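Local coordinates for protein putative cathepsin d (Ixodes ricinus, PDB 5N7Q) that probably works as a pepsin-family aspartic endopeptidase, cutting peptide bonds within protein chains, and is held here in complex with the inhibitor pepstatin A, at residues 86-91 with 135-140; 93-98 with 142-147; 238-243 with 310-315; 272-277 with 316-321; 41-46 with 51-56. All blocks are in the same frame, centred on the assembly; numbering follows the deposited sequence. Where two conformers were deposited one is given.

In the fold
From the N terminus, contact 5 closes first: only four residues separate 41-46 from 51-56, and the result is a short local loop beside strand 42-45. Contacts 1 and 2 follow and cross, since 86-91 and 93-98 lie along strand 82-95 while 135-140 and 142-147 lead into and along helix 140-146; they meet where Val140 packs on Ile95. Contact 1 also touches contact 5 through Val137 and Asn41. Across the molecule, with centres 29 to 35 Å from those three, contacts 3 and 4 cross in turn: strand 312-314 and helix 316-319 run consecutively, receiving helix 237-247 and strand 270-274. The two groups occupy the two lobes of the pepsin fold.

Contact 1. Residues 86-91 with 135-140; sequences GFISKD and DGVVPV
Ile88 is turned so that CG1 stands beside its backbone N (chi1 -60°) and CG2 beside its carbonyl carbon, which sends the two branches to two different partners. The CG1 branch meets Asp135, whose own CG also lies beside the backbone N (chi1 -69°); the closest approach, Ile88 CG1 to Asp135 OD2, is 3.7 Å. The two side chains run alongside one another with their ends pointing opposite ways, and a carboxylate oxygen against a methylene carbon makes this van der Waals contact, not a hydrogen bond. The other branch reaches Val137, with Ile88 CG2 4.4 Å from Val137 CG1, a loose apolar touch. No hydrogen bond joins the segments, and the backbones stay well apart, the nearest CA atoms, of Ile88 and Asp135, being 8.9 Å from each other. Asp135 and Gly136 both have positive phi, so the chain bends just before Val137 turns its side chain back to the strand. This is plain packing of a loop on a strand, away from the predicted catalytic aspartates. Strand 82-95 runs antiparallel to both 69-79 and 103-112; Val137 extends the packing to Arg73 of the former and Pro104 of the latter, and Pro139 stands at the N-cap position, just before helix 140-146.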
# COMPACT_ATOMS: atom_id res chain seq x y z
N GLY A 86 -12.65 -10.37 -13.94
CA GLY A 86 -13.84 -9.79 -14.56
C GLY A 86 -13.49 -9.34 -15.97
O GLY A 86 -12.65 -9.97 -16.62
N PHE A 87 -14.03 -8.20 -16.39
CA PHE A 87 -13.74 -7.65 -17.72
C PHE A 87 -13.44 -6.17 -17.64
O PHE A 87 -13.90 -5.47 -16.72
CB PHE A 87 -14.92 -7.90 -18.68
CG PHE A 87 -16.21 -7.27 -18.24
CD1 PHE A 87 -17.07 -7.93 -17.36
CD2 PHE A 87 -16.56 -6.00 -18.68
CE1 PHE A 87 -18.25 -7.33 -16.95
CE2 PHE A 87 -17.74 -5.41 -18.26
CZ PHE A 87 -18.59 -6.06 -17.40
N ILE A 88 -12.70 -5.68 -18.64
CA ILE A 88 -12.29 -4.29 -18.68
C ILE A 88 -13.38 -3.39 -19.28
O ILE A 88 -14.09 -3.79 -20.23
CB ILE A 88 -10.99 -4.13 -19.50
CG1 ILE A 88 -9.85 -4.94 -18.87
CG2 ILE A 88 -10.60 -2.66 -19.62
CD1 ILE A 88 -9.39 -4.45 -17.52
N SER A 89 -13.52 -2.19 -18.71
CA SER A 89 -14.33 -1.09 -19.29
C SER A 89 -13.51 0.18 -19.18
O SER A 89 -12.41 0.17 -18.64
CB SER A 89 -15.67 -0.96 -18.55
OG SER A 89 -16.46 -2.13 -18.77
N LYS A 90 -14.02 1.27 -19.73
CA LYS A 90 -13.32 2.56 -19.68
C LYS A 90 -14.31 3.66 -19.36
O LYS A 90 -15.44 3.66 -19.87
CB LYS A 90 -12.66 2.79 -21.05
CG LYS A 90 -11.78 4.03 -21.23
CD LYS A 90 -10.78 3.85 -22.41
CE LYS A 90 -11.48 3.54 -23.74
NZ LYS A 90 -10.54 3.59 -24.92
N ASP A 91 -13.93 4.60 -18.51
CA ASP A 91 -14.82 5.70 -18.14
C ASP A 91 -13.99 6.81 -17.52
O ASP A 91 -12.77 6.65 -17.31
CB ASP A 91 -15.94 5.21 -17.19
CG ASP A 91 -17.24 5.96 -17.37
OD1 ASP A 91 -17.19 7.15 -17.77
OD2 ASP A 91 -18.31 5.40 -17.07
N ASP A 135 -3.19 -6.80 -18.34
CA ASP A 135 -3.72 -6.41 -19.64
C ASP A 135 -3.10 -5.14 -20.24
O ASP A 135 -3.59 -4.66 -21.24
CB ASP A 135 -5.25 -6.26 -19.61
CG ASP A 135 -6.00 -7.59 -19.45
OD1 ASP A 135 -5.42 -8.68 -19.33
OD2 ASP A 135 -7.26 -7.51 -19.47
N GLY A 136 -2.02 -4.61 -19.66
CA GLY A 136 -1.34 -3.45 -20.21
C GLY A 136 -2.15 -2.17 -20.20
O GLY A 136 -1.86 -1.23 -20.92
N VAL A 137 -3.20 -2.13 -19.40
CA VAL A 137 -4.08 -0.97 -19.34
C VAL A 137 -3.40 0.15 -18.56
O VAL A 137 -2.70 -0.12 -17.57
CB VAL A 137 -5.47 -1.29 -18.76
CG1 VAL A 137 -6.28 -2.13 -19.75
CG2 VAL A 137 -5.42 -1.99 -17.43
N VAL A 138 -3.61 1.37 -19.03
CA VAL A 138 -2.95 2.55 -18.46
C VAL A 138 -3.37 2.79 -17.01
O VAL A 138 -4.57 2.95 -16.72
CB VAL A 138 -3.14 3.83 -19.33
CG1 VAL A 138 -4.58 4.25 -19.45
CG2 VAL A 138 -2.30 4.97 -18.77
N PRO A 139 -2.41 2.86 -16.07
CA PRO A 139 -2.80 3.18 -14.70
C PRO A 139 -3.26 4.62 -14.52
O PRO A 139 -2.95 5.51 -15.32
CB PRO A 139 -1.52 2.95 -13.90
CG PRO A 139 -0.69 2.02 -14.75
CD PRO A 139 -0.99 2.50 -16.14
N VAL A 140 -4.02 4.83 -13.46
CA VAL A 140 -4.60 6.12 -13.16
C VAL A 140 -3.55 7.23 -13.14
O VAL A 140 -3.72 8.25 -13.82
CB VAL A 140 -5.40 6.10 -11.85
CG1 VAL A 140 -5.87 7.50 -11.49
CG2 VAL A 140 -6.61 5.20 -11.99

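Contact 2. Residues 93-98 with 142-147; sequences CRIGSA and DNMMKQ
Met144 meets Ile95 and Ala98 through its sulfur and methyl, against the methyls of those two residues, with no flat group between them; the planar amides of Asn143 and Gln147 lie to one side, joined by a weak bond from Gln147 NE2 to Asn143 OD1 (3.0 Å). Across from the helix is a beta hairpin, strand 82-95 returning as 98-101 through a type II' turn from Ile95 to Ala98. Two backbone bonds close that turn: Ala98 N to Ile95 O at 2.8 Å and Ile95 N to Ala98 O at 3.2 Å. Gly96 takes up the positive phi of the corner, and Ile95 and Ala98, at the two ends of the turn, both point their side chains toward helix 140-146. Gln147 NE2 bonds to the backbone O of Ser101 in the return strand, and Asn143 ND2 to Gln103 OE1 at the start of the next strand, 103-112. Tyr6 of strand 6-13 packs on both Ala98 and Met144, while Ile95 also touches Val140 from the start of the helix. Met144 runs extended as far as SD, 4.5 Å from Ile95 CD1, and then bends (chi3 89°), which swings its terminal CE to 4.0 Å from Ala98 CB.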
# COMPACT_ATOMS: atom_id res chain seq x y z
N CYS A 93 -12.65 8.90 -14.47
CA CYS A 93 -12.31 8.61 -13.06
C CYS A 93 -11.94 9.93 -12.40
O CYS A 93 -11.14 10.70 -12.95
CB CYS A 93 -11.11 7.66 -12.98
SG CYS A 93 -10.53 7.30 -11.30
N ARG A 94 -12.57 10.22 -11.26
CA ARG A 94 -12.32 11.46 -10.53
C ARG A 94 -11.69 11.20 -9.18
O ARG A 94 -12.16 10.38 -8.40
CB ARG A 94 -13.62 12.25 -10.31
CG ARG A 94 -14.30 12.61 -11.60
CD ARG A 94 -15.55 13.42 -11.36
NE ARG A 94 -16.37 13.48 -12.55
CZ ARG A 94 -17.10 12.47 -13.02
NH1 ARG A 94 -17.13 11.27 -12.41
NH2 ARG A 94 -17.83 12.66 -14.11
N ILE A 95 -10.63 11.97 -8.92
CA ILE A 95 -9.94 12.03 -7.64
C ILE A 95 -9.88 13.51 -7.25
O ILE A 95 -9.27 14.31 -7.95
CB ILE A 95 -8.51 11.49 -7.73
CG1 ILE A 95 -8.52 10.00 -8.09
CG2 ILE A 95 -7.76 11.77 -6.43
CD1 ILE A 95 -7.15 9.45 -8.43
N GLY A 96 -10.59 13.88 -6.19
CA GLY A 96 -10.77 15.28 -5.85
C GLY A 96 -11.29 16.04 -7.07
O GLY A 96 -12.27 15.59 -7.69
N SER A 97 -10.64 17.14 -7.43
CA SER A 97 -11.05 17.93 -8.59
C SER A 97 -10.38 17.48 -9.89
O SER A 97 -10.59 18.09 -10.94
CB SER A 97 -10.77 19.43 -8.33
OG SER A 97 -9.38 19.67 -8.31
N ALA A 98 -9.61 16.39 -9.85
CA ALA A 98 -9.00 15.85 -11.06
C ALA A 98 -10.03 15.02 -11.81
O ALA A 98 -10.66 14.16 -11.20
CB ALA A 98 -7.79 15.00 -10.74
N ASP A 142 -0.54 7.29 -14.41
CA ASP A 142 0.00 7.46 -15.75
C ASP A 142 -0.92 8.26 -16.67
O ASP A 142 -0.48 9.09 -17.48
CB ASP A 142 0.24 6.09 -16.35
CG ASP A 142 1.52 5.48 -15.86
OD1 ASP A 142 1.57 5.10 -14.67
OD2 ASP A 142 2.49 5.43 -16.64
N ASN A 143 -2.22 7.99 -16.54
CA ASN A 143 -3.24 8.72 -17.31
C ASN A 143 -3.30 10.21 -16.89
O ASN A 143 -3.39 11.10 -17.75
CB ASN A 143 -4.59 8.03 -17.14
CG ASN A 143 -5.47 8.14 -18.37
OD1 ASN A 143 -5.03 8.58 -19.44
ND2 ASN A 143 -6.72 7.74 -18.22
N MET A 144 -3.19 10.48 -15.59
CA MET A 144 -3.06 11.85 -15.09
C MET A 144 -1.85 12.54 -15.72
O MET A 144 -1.97 13.69 -16.19
CB MET A 144 -2.94 11.86 -13.57
CG MET A 144 -4.23 11.46 -12.88
SD MET A 144 -4.06 11.26 -11.10
CE MET A 144 -4.39 12.92 -10.54
N MET A 145 -0.71 11.88 -15.74
CA MET A 145 0.49 12.46 -16.35
C MET A 145 0.31 12.72 -17.84
O MET A 145 0.66 13.79 -18.33
CB MET A 145 1.70 11.56 -16.15
CG MET A 145 2.17 11.50 -14.71
SD MET A 145 3.79 10.72 -14.57
CE MET A 145 3.42 9.13 -15.31
N LYS A 146 -0.26 11.75 -18.55
CA LYS A 146 -0.53 11.91 -19.99
C LYS A 146 -1.42 13.12 -20.28
O LYS A 146 -1.19 13.86 -21.24
CB LYS A 146 -1.20 10.66 -20.54
CG LYS A 146 -0.25 9.52 -20.87
CD LYS A 146 -1.02 8.28 -21.30
CE LYS A 146 -0.12 7.09 -21.65
NZ LYS A 146 0.92 6.74 -20.62
N GLN A 147 -2.40 13.35 -19.40
CA GLN A 147 -3.33 14.47 -19.54
C GLN A 147 -2.81 15.80 -18.94
O GLN A 147 -3.54 16.79 -18.90
CB GLN A 147 -4.69 14.07 -18.94
CG GLN A 147 -5.30 12.91 -19.72
CD GLN A 147 -6.56 12.34 -19.11
OE1 GLN A 147 -7.42 13.07 -18.64
NE2 GLN A 147 -6.71 11.01 -19.18

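Contact 3. Residues 238-243 with 310-315; sequences EEVDSL and PLWILG
Glu239 OE2 is held by a hydrogen bond from the backbone N of Cys218, and the same oxygen sits at the edge of the Trp312 indole, in the plane of the ring. Its nearest ring atom is Trp312 CZ2, 3.8 Å from Glu239 OE2. The carboxylate plane stands 75° from the indole plane, so the two groups do not stack; an in-plane oxygen facing a ring C-H is an arrangement consistent with a mild electrostatic attraction. Glu239 CB also comes within 4.1 Å of Trp312 CZ2, but from well out of the ring plane. The rotamer accounts for the reach: with CG beside the backbone N (chi1 -65°), Trp312 carries its six-membered ring toward helix 237-247 although the backbones, measured from Val240 CA to Trp312 CA, are 9.7 Å apart. Strand 312-314 belongs to the psi structure of the pepsin-like lobe, its Ile-Leu-Gly sequence passing parallel to strand 222-226, and Leu314 makes backbone bonds to Ile225 and to Asp227, a predicted active-site residue. Ile313 packs on an apolar side chain of the bound peptide. On the helix, Val240 adds a second touch, with its CG2 4.1 Å from Trp312 CZ3. Trp312 also packs on Cys222, the disulfide partner of Cys218, whose backbone N grips the glutamate.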
# COMPACT_ATOMS: atom_id res chain seq x y z
N GLU A 238 13.57 -16.60 6.08
CA GLU A 238 14.69 -16.97 6.94
C GLU A 238 15.13 -15.81 7.83
O GLU A 238 15.41 -16.01 9.01
CB GLU A 238 15.84 -17.52 6.11
CG GLU A 238 15.55 -18.89 5.52
N GLU A 239 15.17 -14.60 7.28
CA GLU A 239 15.58 -13.41 8.01
C GLU A 239 14.50 -12.94 8.96
O GLU A 239 14.83 -12.57 10.07
CB GLU A 239 15.98 -12.32 7.02
CG GLU A 239 17.25 -12.75 6.27
CD GLU A 239 18.10 -11.63 5.72
OE1 GLU A 239 18.86 -11.90 4.76
OE2 GLU A 239 18.10 -10.52 6.24
N VAL A 240 13.24 -12.96 8.53
CA VAL A 240 12.15 -12.58 9.40
C VAL A 240 11.97 -13.57 10.55
O VAL A 240 11.68 -13.17 11.68
CB VAL A 240 10.86 -12.41 8.59
CG1 VAL A 240 9.65 -12.16 9.48
CG2 VAL A 240 11.01 -11.29 7.57
N ASP A 241 12.18 -14.85 10.28
CA ASP A 241 12.21 -15.85 11.38
C ASP A 241 13.24 -15.44 12.47
O ASP A 241 12.92 -15.43 13.64
CB ASP A 241 12.54 -17.26 10.85
CG ASP A 241 11.43 -17.90 10.08
OD1 ASP A 241 10.26 -17.45 10.11
OD2 ASP A 241 11.73 -18.92 9.40
N SER A 242 14.46 -15.12 12.04
CA SER A 242 15.52 -14.72 12.96
C SER A 242 15.24 -13.40 13.67
O SER A 242 15.48 -13.28 14.88
CB SER A 242 16.86 -14.66 12.24
OG SER A 242 17.18 -15.93 11.70
N LEU A 243 14.72 -12.42 12.94
CA LEU A 243 14.35 -11.16 13.57
C LEU A 243 13.31 -11.40 14.66
O LEU A 243 13.45 -10.90 15.77
CB LEU A 243 13.83 -10.16 12.53
CG LEU A 243 13.39 -8.79 13.05
CD1 LEU A 243 14.45 -8.10 13.88
CD2 LEU A 243 13.00 -7.92 11.86
N PRO A 310 14.11 -12.39 -3.78
CA PRO A 310 13.92 -12.00 -2.39
C PRO A 310 13.90 -10.50 -2.23
O PRO A 310 14.74 -9.79 -2.79
CB PRO A 310 15.13 -12.59 -1.66
CG PRO A 310 15.72 -13.60 -2.57
CD PRO A 310 15.29 -13.27 -3.95
N LEU A 311 12.90 -10.01 -1.52
CA LEU A 311 12.87 -8.61 -1.17
C LEU A 311 12.00 -8.38 0.04
O LEU A 311 11.28 -9.27 0.51
CB LEU A 311 12.46 -7.70 -2.35
CG LEU A 311 11.08 -7.92 -2.96
CD1 LEU A 311 9.99 -7.27 -2.13
CD2 LEU A 311 10.98 -7.38 -4.38
N TRP A 312 12.17 -7.20 0.59
CA TRP A 312 11.38 -6.75 1.72
C TRP A 312 10.30 -5.83 1.20
O TRP A 312 10.55 -4.95 0.37
CB TRP A 312 12.25 -5.94 2.69
CG TRP A 312 13.34 -6.76 3.36
CD1 TRP A 312 14.52 -7.17 2.80
CD2 TRP A 312 13.37 -7.21 4.73
NE1 TRP A 312 15.28 -7.86 3.72
CE2 TRP A 312 14.60 -7.90 4.91
CE3 TRP A 312 12.49 -7.10 5.81
CZ2 TRP A 312 14.94 -8.49 6.14
CZ3 TRP A 312 12.84 -7.68 7.02
CH2 TRP A 312 14.06 -8.35 7.17
N ILE A 313 9.08 -6.03 1.67
CA ILE A 313 8.01 -5.08 1.37
C ILE A 313 7.84 -4.16 2.57
O ILE A 313 7.50 -4.62 3.68
CB ILE A 313 6.66 -5.76 1.06
CG1 ILE A 313 6.76 -6.71 -0.16
CG2 ILE A 313 5.60 -4.69 0.83
CD1 ILE A 313 5.48 -7.50 -0.45
N LEU A 314 8.11 -2.89 2.36
CA LEU A 314 7.92 -1.85 3.37
C LEU A 314 6.49 -1.33 3.23
O LEU A 314 6.19 -0.53 2.38
CB LEU A 314 8.97 -0.75 3.20
CG LEU A 314 10.44 -1.18 3.28
CD1 LEU A 314 11.36 0.01 3.26
CD2 LEU A 314 10.68 -2.03 4.51
N GLY A 315 5.60 -1.87 4.04
CA GLY A 315 4.19 -1.50 4.07
C GLY A 315 3.92 -0.44 5.11
O GLY A 315 4.81 0.33 5.48

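Contact 4. Residues 272-277 with 316-321; sequences FTISGK and DVFLGP
Phe272 opens the contact by offering its ring face to the edge of Phe318, an offset edge-to-face pair with centroids 5.7 Å apart and planes at 74°. Its CB comes close as well, 4.1 Å from Phe318 CE1. Thr273 takes part through its backbone, bonding to Asp202 and Gly203 of strand 198-206. Ile274 then points toward the helix again, and its CD1 reaches 3.9 Å from Phe318 CZ, the two side chains meeting head-on. Ser275 and Gly276, both with positive phi, form the corner of a type I' turn closed by Lys277 N to Ile274 O at 3.0 Å and Ile274 N to Lys277 O at 2.9 Å; this is the hairpin between strands 270-274 and 277-281. On the other side, Phe318 has CG anti to its backbone N (chi1 -167°), which projects the ring out from helix 316-319 between the two strand residues. Phe279 and Ile233 also pack on it, and Phe335 adds a second edge-to-face partner. With no hydrogen bond between the segments, the hairpin and the short helix are joined by apolar and aromatic contact, in which the edge-to-face geometry with Phe272, together with the Phe335 ring, is consistent with a defined tilt of Phe318.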
# COMPACT_ATOMS: atom_id res chain seq x y z
N PHE A 272 16.15 0.28 9.48
CA PHE A 272 16.43 0.07 8.05
C PHE A 272 17.35 1.17 7.59
O PHE A 272 17.10 2.34 7.87
CB PHE A 272 15.13 0.11 7.22
CG PHE A 272 14.27 -1.09 7.42
CD1 PHE A 272 13.51 -1.21 8.58
CD2 PHE A 272 14.24 -2.12 6.48
CE1 PHE A 272 12.75 -2.34 8.80
CE2 PHE A 272 13.47 -3.25 6.70
CZ PHE A 272 12.74 -3.36 7.86
N THR A 273 18.46 0.80 6.97
CA THR A 273 19.42 1.77 6.47
C THR A 273 19.21 1.88 4.96
O THR A 273 19.32 0.90 4.24
CB THR A 273 20.86 1.39 6.80
OG1 THR A 273 21.02 1.37 8.23
CG2 THR A 273 21.83 2.44 6.19
N ILE A 274 18.90 3.10 4.50
CA ILE A 274 18.56 3.35 3.11
C ILE A 274 19.30 4.60 2.69
O ILE A 274 19.24 5.61 3.38
CB ILE A 274 17.03 3.56 2.92
CG1 ILE A 274 16.23 2.41 3.57
CG2 ILE A 274 16.72 3.75 1.45
CD1 ILE A 274 14.72 2.66 3.61
N SER A 275 20.04 4.51 1.60
CA SER A 275 20.92 5.61 1.15
C SER A 275 21.85 6.11 2.27
O SER A 275 22.13 7.30 2.38
CB SER A 275 20.10 6.75 0.52
OG SER A 275 19.46 6.30 -0.68
N GLY A 276 22.32 5.18 3.09
CA GLY A 276 23.24 5.48 4.17
C GLY A 276 22.65 6.07 5.42
O GLY A 276 23.39 6.28 6.39
N LYS A 277 21.35 6.34 5.43
CA LYS A 277 20.67 6.93 6.58
C LYS A 277 19.84 5.87 7.30
O LYS A 277 19.22 5.00 6.67
CB LYS A 277 19.79 8.08 6.14
CG LYS A 277 19.10 8.75 7.31
CD LYS A 277 18.44 10.06 6.94
CE LYS A 277 17.73 10.65 8.14
NZ LYS A 277 18.66 11.21 9.16
N ASP A 316 2.65 -0.37 5.55
CA ASP A 316 2.16 0.75 6.34
C ASP A 316 2.91 0.91 7.67
O ASP A 316 3.04 2.02 8.18
CB ASP A 316 0.66 0.62 6.61
CG ASP A 316 -0.19 0.50 5.35
OD1 ASP A 316 0.26 1.00 4.27
OD2 ASP A 316 -1.31 -0.08 5.44
N VAL A 317 3.41 -0.18 8.24
CA VAL A 317 4.25 -0.07 9.45
C VAL A 317 5.42 0.90 9.26
O VAL A 317 5.76 1.66 10.17
CB VAL A 317 4.76 -1.47 9.87
CG1 VAL A 317 6.00 -1.38 10.74
CG2 VAL A 317 3.64 -2.23 10.55
N PHE A 318 6.03 0.88 8.06
CA PHE A 318 7.13 1.80 7.70
C PHE A 318 6.65 3.13 7.14
O PHE A 318 7.18 4.20 7.49
CB PHE A 318 8.08 1.13 6.67
CG PHE A 318 9.38 1.85 6.47
CD1 PHE A 318 10.45 1.62 7.31
CD2 PHE A 318 9.53 2.77 5.45
CE1 PHE A 318 11.65 2.28 7.13
CE2 PHE A 318 10.73 3.45 5.28
CZ PHE A 318 11.78 3.20 6.09
N LEU A 319 5.63 3.07 6.29
CA LEU A 319 5.21 4.24 5.52
C LEU A 319 4.37 5.20 6.35
O LEU A 319 4.10 6.32 5.92
CB LEU A 319 4.43 3.76 4.27
CG LEU A 319 5.20 2.87 3.29
CD1 LEU A 319 4.23 2.32 2.25
CD2 LEU A 319 6.35 3.61 2.66
N GLY A 320 3.96 4.81 7.55
CA GLY A 320 3.38 5.74 8.52
C GLY A 320 4.38 6.68 9.16
O GLY A 320 4.23 7.90 9.11
N PRO A 321 5.41 6.12 9.82
CA PRO A 321 6.40 7.02 10.47
C PRO A 321 7.29 7.77 9.47
O PRO A 321 7.92 8.77 9.85
CB PRO A 321 7.21 6.07 11.39
CG PRO A 321 6.92 4.70 10.89
CD PRO A 321 5.53 4.74 10.32

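Contact 5. Residues 41-46 with 51-56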
# COMPACT_ATOMS: atom_id res chain seq x y z
N ASN A 41 -3.38 -1.76 -11.37
CA ASN A 41 -4.73 -1.80 -11.96
C ASN A 41 -5.76 -1.14 -11.06
O ASN A 41 -5.65 -1.20 -9.82
CB ASN A 41 -5.16 -3.25 -12.21
CG ASN A 41 -4.39 -3.88 -13.34
OD1 ASN A 41 -3.28 -4.34 -13.13
ND2 ASN A 41 -4.96 -3.86 -14.55
N LEU A 42 -6.77 -0.53 -11.69
CA LEU A 42 -7.97 -0.07 -11.01
C LEU A 42 -9.08 -1.08 -11.25
O LEU A 42 -9.33 -1.49 -12.39
CB LEU A 42 -8.42 1.28 -11.57
CG LEU A 42 -9.75 1.86 -11.08
CD1 LEU A 42 -9.86 2.09 -9.59
CD2 LEU A 42 -9.96 3.14 -11.86
N TRP A 43 -9.78 -1.48 -10.19
CA TRP A 43 -11.00 -2.30 -10.38
C TRP A 43 -12.02 -2.00 -9.30
O TRP A 43 -11.69 -1.54 -8.22
CB TRP A 43 -10.70 -3.80 -10.45
CG TRP A 43 -10.12 -4.39 -9.20
CD1 TRP A 43 -8.77 -4.57 -8.92
CD2 TRP A 43 -10.82 -4.84 -8.05
NE1 TRP A 43 -8.62 -5.10 -7.68
CE2 TRP A 43 -9.85 -5.24 -7.10
CE3 TRP A 43 -12.18 -4.88 -7.69
CZ2 TRP A 43 -10.21 -5.77 -5.85
CZ3 TRP A 43 -12.52 -5.40 -6.44
CH2 TRP A 43 -11.53 -5.82 -5.54
N LEU A 44 -13.28 -2.26 -9.66
CA LEU A 44 -14.46 -2.04 -8.81
C LEU A 44 -15.44 -3.18 -9.05
O LEU A 44 -15.41 -3.81 -10.12
CB LEU A 44 -15.13 -0.71 -9.15
CG LEU A 44 -14.31 0.54 -8.83
CD1 LEU A 44 -14.91 1.74 -9.52
CD2 LEU A 44 -14.14 0.73 -7.32
N PRO A 45 -16.34 -3.44 -8.07
CA PRO A 45 -17.37 -4.47 -8.31
C PRO A 45 -18.33 -4.05 -9.43
O PRO A 45 -18.71 -2.91 -9.50
CB PRO A 45 -18.12 -4.53 -6.97
CG PRO A 45 -17.19 -3.85 -5.97
CD PRO A 45 -16.54 -2.78 -6.78
N SER A 46 -18.70 -5.00 -10.29
CA SER A 46 -19.62 -4.71 -11.41
C SER A 46 -21.09 -4.79 -11.01
O SER A 46 -21.46 -5.67 -10.25
CB SER A 46 -19.40 -5.75 -12.49
OG SER A 46 -20.11 -5.44 -13.65
N THR A 51 -23.33 -11.50 -6.53
CA THR A 51 -22.85 -12.29 -5.40
C THR A 51 -23.08 -11.52 -4.10
O THR A 51 -23.30 -10.29 -4.11
CB THR A 51 -21.34 -12.59 -5.50
OG1 THR A 51 -20.61 -11.35 -5.48
CG2 THR A 51 -20.98 -13.38 -6.76
N LYS A 52 -22.97 -12.23 -2.98
CA LYS A 52 -23.05 -11.60 -1.66
C LYS A 52 -22.05 -10.43 -1.57
O LYS A 52 -22.38 -9.34 -1.09
CB LYS A 52 -22.77 -12.64 -0.57
CG LYS A 52 -22.89 -12.13 0.85
CD LYS A 52 -22.90 -13.28 1.86
CE LYS A 52 -21.52 -13.85 2.10
NZ LYS A 52 -21.52 -14.90 3.16
N TYR A 53 -20.84 -10.67 -2.06
CA TYR A 53 -19.80 -9.65 -2.06
C TYR A 53 -20.27 -8.40 -2.79
O TYR A 53 -20.23 -7.27 -2.27
CB TYR A 53 -18.52 -10.19 -2.70
CG TYR A 53 -17.53 -9.10 -3.02
CD1 TYR A 53 -16.81 -8.45 -2.01
CD2 TYR A 53 -17.33 -8.67 -4.33
CE1 TYR A 53 -15.93 -7.42 -2.31
CE2 TYR A 53 -16.45 -7.65 -4.62
CZ TYR A 53 -15.75 -7.02 -3.63
OH TYR A 53 -14.87 -6.02 -3.97
N CYS A 54 -20.75 -8.58 -4.01
CA CYS A 54 -21.12 -7.44 -4.84
C CYS A 54 -22.32 -6.70 -4.27
O CYS A 54 -22.35 -5.47 -4.26
CB CYS A 54 -21.35 -7.86 -6.28
SG CYS A 54 -19.82 -8.40 -7.05
N LEU A 55 -23.28 -7.44 -3.71
CA LEU A 55 -24.49 -6.80 -3.18
C LEU A 55 -24.25 -6.00 -1.92
O LEU A 55 -25.09 -5.15 -1.57
CB LEU A 55 -25.60 -7.82 -2.99
CG LEU A 55 -26.13 -8.40 -4.31
CD1 LEU A 55 -27.32 -9.27 -3.98
CD2 LEU A 55 -26.52 -7.36 -5.37
N HIS A 56 -23.11 -6.23 -1.25
CA HIS A 56 -22.74 -5.47 -0.06
C HIS A 56 -21.58 -4.51 -0.29
O HIS A 56 -20.95 -4.06 0.67
CB HIS A 56 -22.46 -6.42 1.09
CG HIS A 56 -23.70 -7.12 1.54
ND1 HIS A 56 -24.08 -8.33 1.03
CD2 HIS A 56 -24.69 -6.72 2.37
CE1 HIS A 56 -25.25 -8.67 1.55
NE2 HIS A 56 -25.63 -7.71 2.36
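Thr51 stands just before the short helix whose Tyr53 and Cys54 meet Trp43 and Pro45, as its N-cap, with OG1 accepting from Cys54 N at 3.1 Å. The carbonyl O of Lys52 takes a 2.9 Å hydrogen bond from His56 ND1, joining the start of the helix to the residue just after it. Tyr53 comes next, with CG anti to its backbone N (chi1 167°), and the ring extends to strand 42-45. There its OH lies in the indole plane at the edge of Trp43, 3.5 Å from Trp43 CZ3 and 3.7 Å from Trp43 CH2. Pro45 crosses the phenol at about a right angle, with Pro45 CG 3.8 Å from Tyr53 OH and 4.1 Å from Tyr53 CE2. Cys54 follows, its SG 4.2 Å from Pro45 CB and bound in the disulfide to Cys49, so the helix is cross-linked to the connecting loop. Beyond the contact, Trp43 NE1 bonds to Tyr79 OH, the tyrosine in the position of the flap tyrosine of pepsins. No hydrogen bond crosses between the segments, and the phenol oxygen makes a weak one to the carbonyl O of Asp122; across the two segments Tyr53 is placed by packing, against an indole edge and a proline, while the His57 ring and Val111 also meet it.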